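Local structure of magnesium transporter, putative (Shewanella oneidensis MR-1, 3KXR) at residues G161-T164 / L165-T169; D69-T72 / V73-Q77. The protein probably carries magnesium ions across the membrane, this piece being its CBS-domain pair with part of the MgtE intracellular N domain. All blocks are in the same frame, centred on the assembly; numbering follows the deposited sequence.

Interaction 1 of 2, residues G161-T164 / L165-T169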
loop_
_atom_site.group_PDB
_atom_site.type_symbol
_atom_site.label_atom_id
_atom_site.label_comp_id
_atom_site.label_asym_id
_atom_site.label_seq_id
_atom_site.Cartn_x
_atom_site.Cartn_y
_atom_site.Cartn_z
ATOM N N GLY A 161 -10.094 -12.743 -15.075
ATOM C CA GLY A 161 -11.094 -11.715 -14.744
ATOM C C GLY A 161 -12.342 -11.815 -15.601
ATOM O O GLY A 161 -12.595 -12.840 -16.219
ATOM N N ARG A 162 -13.123 -10.746 -15.655
ATOM C CA ARG A 162 -14.348 -10.773 -16.448
ATOM C C ARG A 162 -14.540 -9.470 -17.202
ATOM O O ARG A 162 -13.924 -8.467 -16.868
ATOM C CB ARG A 162 -15.538 -10.992 -15.532
ATOM C CG ARG A 162 -15.923 -9.758 -14.776
ATOM C CD ARG A 162 -16.929 -10.040 -13.701
ATOM N NE ARG A 162 -17.256 -8.809 -13.004
ATOM C CZ ARG A 162 -18.473 -8.299 -12.800
ATOM N NH1 ARG A 162 -19.589 -8.891 -13.222
ATOM N NH2 ARG A 162 -18.577 -7.155 -12.157
ATOM N N VAL A 163 -15.415 -9.506 -18.201
ATOM C CA VAL A 163 -15.876 -8.306 -18.849
ATOM C C VAL A 163 -17.368 -8.219 -18.754
ATOM O O VAL A 163 -18.038 -9.199 -18.967
ATOM C CB VAL A 163 -15.520 -8.333 -20.298
ATOM C CG1 VAL A 163 -16.102 -7.090 -20.970
ATOM C CG2 VAL A 163 -14.015 -8.337 -20.418
ATOM N N THR A 164 -17.894 -7.055 -18.442
ATOM C CA THR A 164 -19.320 -6.922 -18.236
ATOM C C THR A 164 -20.071 -6.378 -19.455
ATOM O O THR A 164 -19.487 -5.785 -20.341
ATOM C CB THR A 164 -19.609 -5.984 -17.103
ATOM O OG1 THR A 164 -19.106 -4.702 -17.457
ATOM C CG2 THR A 164 -18.973 -6.442 -15.795
ATOM N N LEU A 165 -21.380 -6.571 -19.475
ATOM C CA LEU A 165 -22.206 -5.976 -20.503
ATOM C C LEU A 165 -22.060 -4.450 -20.525
ATOM O O LEU A 165 -21.957 -3.856 -21.573
ATOM C CB LEU A 165 -23.673 -6.365 -20.315
ATOM C CG LEU A 165 -24.616 -5.785 -21.368
ATOM C CD1 LEU A 165 -24.194 -6.100 -22.816
ATOM C CD2 LEU A 165 -25.956 -6.321 -21.115
ATOM N N ARG A 166 -22.033 -3.835 -19.359
ATOM C CA ARG A 166 -21.791 -2.390 -19.249
ATOM C C ARG A 166 -20.495 -1.941 -19.921
ATOM O O ARG A 166 -20.491 -0.953 -20.641
ATOM C CB ARG A 166 -21.754 -1.959 -17.782
ATOM C CG ARG A 166 -22.006 -0.471 -17.603
ATOM C CD ARG A 166 -21.963 -0.074 -16.137
ATOM N NE ARG A 166 -22.899 -0.843 -15.331
ATOM C CZ ARG A 166 -24.216 -0.649 -15.307
ATOM N NH1 ARG A 166 -24.982 -1.417 -14.540
ATOM N NH2 ARG A 166 -24.770 0.301 -16.047
ATOM N N ALA A 167 -19.407 -2.669 -19.680
ATOM C CA ALA A 167 -18.126 -2.354 -20.314
ATOM C C ALA A 167 -18.249 -2.518 -21.829
ATOM O O ALA A 167 -17.743 -1.706 -22.589
ATOM C CB ALA A 167 -17.011 -3.225 -19.759
ATOM N N ALA A 168 -18.938 -3.556 -22.280
ATOM C CA ALA A 168 -19.097 -3.761 -23.726
ATOM C C ALA A 168 -19.780 -2.564 -24.375
ATOM O O ALA A 168 -19.462 -2.192 -25.508
ATOM C CB ALA A 168 -19.892 -5.021 -24.010
ATOM N N THR A 169 -20.738 -1.979 -23.666
ATOM C CA THR A 169 -21.443 -0.835 -24.195
ATOM C C THR A 169 -20.455 0.298 -24.406
ATOM O O THR A 169 -20.418 0.905 -25.467
ATOM C CB THR A 169 -22.534 -0.350 -23.251
ATOM O OG1 THR A 169 -23.399 -1.445 -22.909
ATOM C CG2 THR A 169 -23.321 0.804 -23.914
#

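Interaction 2 of 2, residues D69-T72 / V73-Q77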
loop_
_atom_site.group_PDB
_atom_site.type_symbol
_atom_site.label_atom_id
_atom_site.label_comp_id
_atom_site.label_asym_id
_atom_site.label_seq_id
_atom_site.Cartn_x
_atom_site.Cartn_y
_atom_site.Cartn_z
ATOM N N ASP A 69 -12.840 -25.682 -7.173
ATOM C CA ASP A 69 -13.671 -26.806 -7.476
ATOM C C ASP A 69 -13.962 -27.627 -6.243
ATOM O O ASP A 69 -14.556 -28.700 -6.356
ATOM C CB ASP A 69 -13.034 -27.663 -8.561
ATOM C CG ASP A 69 -11.685 -28.233 -8.166
ATOM O OD1 ASP A 69 -11.300 -28.169 -6.975
ATOM O OD2 ASP A 69 -11.015 -28.760 -9.085
ATOM N N LYS A 70 -13.556 -27.135 -5.072
ATOM C CA LYS A 70 -13.956 -27.763 -3.808
ATOM C C LYS A 70 -15.237 -27.111 -3.240
ATOM O O LYS A 70 -15.771 -27.588 -2.269
ATOM C CB LYS A 70 -12.823 -27.706 -2.771
ATOM C CG LYS A 70 -11.460 -28.351 -3.194
ATOM C CD LYS A 70 -11.587 -29.746 -3.883
ATOM C CE LYS A 70 -10.213 -30.409 -4.297
ATOM N NZ LYS A 70 -9.956 -30.398 -5.795
ATOM N N ALA A 71 -15.734 -26.026 -3.835
ATOM C CA ALA A 71 -16.903 -25.339 -3.272
ATOM C C ALA A 71 -18.240 -26.068 -3.544
ATOM O O ALA A 71 -18.382 -26.787 -4.557
ATOM C CB ALA A 71 -16.984 -23.928 -3.826
ATOM N N THR A 72 -19.221 -25.836 -2.668
ATOM C CA THR A 72 -20.565 -26.367 -2.830
ATOM C C THR A 72 -21.565 -25.262 -3.134
ATOM O O THR A 72 -21.259 -24.087 -3.008
ATOM C CB THR A 72 -21.066 -27.067 -1.542
ATOM O OG1 THR A 72 -21.280 -26.088 -0.498
ATOM C CG2 THR A 72 -20.072 -28.137 -1.083
ATOM N N VAL A 73 -22.782 -25.675 -3.489
ATOM C CA VAL A 73 -23.906 -24.772 -3.679
ATOM C C VAL A 73 -24.019 -23.823 -2.518
ATOM O O VAL A 73 -24.322 -22.657 -2.732
ATOM C CB VAL A 73 -25.230 -25.554 -3.896
ATOM C CG1 VAL A 73 -26.477 -24.673 -3.719
ATOM C CG2 VAL A 73 -25.233 -26.211 -5.300
ATOM N N ALA A 74 -23.770 -24.296 -1.296
ATOM C CA ALA A 74 -23.899 -23.465 -0.089
ATOM C C ALA A 74 -23.000 -22.262 -0.181
ATOM O O ALA A 74 -23.435 -21.146 0.102
ATOM C CB ALA A 74 -23.593 -24.259 1.178
ATOM N N GLN A 75 -21.758 -22.452 -0.603
ATOM C CA GLN A 75 -20.847 -21.308 -0.762
ATOM C C GLN A 75 -21.303 -20.366 -1.855
ATOM O O GLN A 75 -21.214 -19.165 -1.702
ATOM C CB GLN A 75 -19.427 -21.769 -1.092
ATOM C CG GLN A 75 -18.651 -22.307 0.107
ATOM C CD GLN A 75 -19.190 -23.637 0.573
ATOM O OE1 GLN A 75 -19.201 -24.616 -0.184
ATOM N NE2 GLN A 75 -19.701 -23.670 1.805
ATOM N N ALA A 76 -21.786 -20.907 -2.965
ATOM C CA ALA A 76 -22.176 -20.084 -4.084
ATOM C C ALA A 76 -23.375 -19.246 -3.665
ATOM O O ALA A 76 -23.410 -18.048 -3.911
ATOM C CB ALA A 76 -22.497 -20.916 -5.303
ATOM N N GLN A 77 -24.350 -19.853 -3.009
ATOM C CA GLN A 77 -25.536 -19.094 -2.568
ATOM C C GLN A 77 -25.141 -17.943 -1.666
ATOM O O GLN A 77 -25.658 -16.826 -1.794
ATOM C CB GLN A 77 -26.567 -19.992 -1.845
ATOM C CG GLN A 77 -27.356 -20.842 -2.840
ATOM C CD GLN A 77 -28.354 -21.767 -2.202
ATOM O OE1 GLN A 77 -28.582 -21.718 -1.005
ATOM N NE2 GLN A 77 -28.970 -22.610 -3.012
#

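Interaction 1 of 2, residues G161-T164 / L165-T169
Val-163 and Thr-164, at the end of strand 159-164, meet the first turn of helix 165-176 where the chain passes directly from strand to helix; the two short axes make an angle of 60°. Arg-162 stays off the helix, but its guanidinium is lidded on one face by Thr-164 CG2, which sits 3.5 Å above the plane and over its centre; the same group forms a salt bridge with Glu-149 and also reaches the carbonyl of Asp-86. Val-163 holds CG1 anti to its backbone N (chi1 176°), and this branch makes a light apolar contact with Ala-167 CB at 4.2 Å. Thr-164 is the N-cap. Its OG1, lodged between backbone N and carbonyl carbon (chi1 63°), accepts from Ala-167 N at 3.0 Å in a fairly straight bond. The same OG1 lies 3.4 Å from Ala-167 CB. The carbonyl O of Thr-164 takes Ala-168 N at 3.0 Å, starting the helical bonding. One turn on, Leu-165 O is gripped twice by Thr-169, through its N and its OG1. Arg-166 leads away from the cap to a salt bridge with Asp-86. The strand runs antiparallel to strand 149-153, and Arg-162 makes a further backbone bond to Asp-61. Val-163 and Leu-165 rest on Ile-142 and Ala-168 on Ala-139, both of helix 135-143, within the second CBS domain.

Interaction 2 of 2, residues D69-T72 / V73-Q77
Gln-75 folds back over Thr-72 in a capping box at the start of helix 73-82. Its CB lies 3.5 Å from Thr-72 O and 4.3 Å from Ala-71 CB. CG sits beside the backbone N (chi1 -77°), and the bend at chi2 (70°) turns the amide back toward the N-cap. CD then comes 3.4 Å from Thr-72 OG1. At the tip, OE1 takes two bonds: Thr-72 N reaches it at 2.8 Å, in the carbonyl plane, and Thr-72 OG1 meets it at 2.6 Å from above that plane. Pro-114 O is a second acceptor for that hydroxyl, whose one proton can serve only one of the two at a time; OG1 also accepts a weak capping bond from Ala-74 N at 3.2 Å. Thr-72 O receives Ala-76 N, the first regular helical bond. With alanine at position 75, Thr-72 N would probably lose its acceptor and the hydroxyl one of its two. Ala-71 and Gln-75 also pack on Tyr-24 of the second subunit. The cap follows strand 66-68; around it Ala-71, Val-73 and Ala-74 make backbone bonds to Leu-118, Glu-116 and Pro-114, and Ala-76 of the helix rests on strand 90-94.

Overall arrangement
Both contacts are threonine N-caps, one in each CBS domain of the pair, but at different steps of the fold: interaction 2 opens the helix that follows the first strand of its sheet, and interaction 1 the helix that follows the last. Their centres are about 24 Å apart and their nearest atoms about 14 Å, so they do not touch. Interaction 1 lies near the middle of the chain, its centre about 8 Å from the chain's centre, and its arginines cross to the first CBS domain and probably help hold the two domains together. Interaction 2 lies farther out, its centre about 20 Å from that of the chain, beside the second subunit.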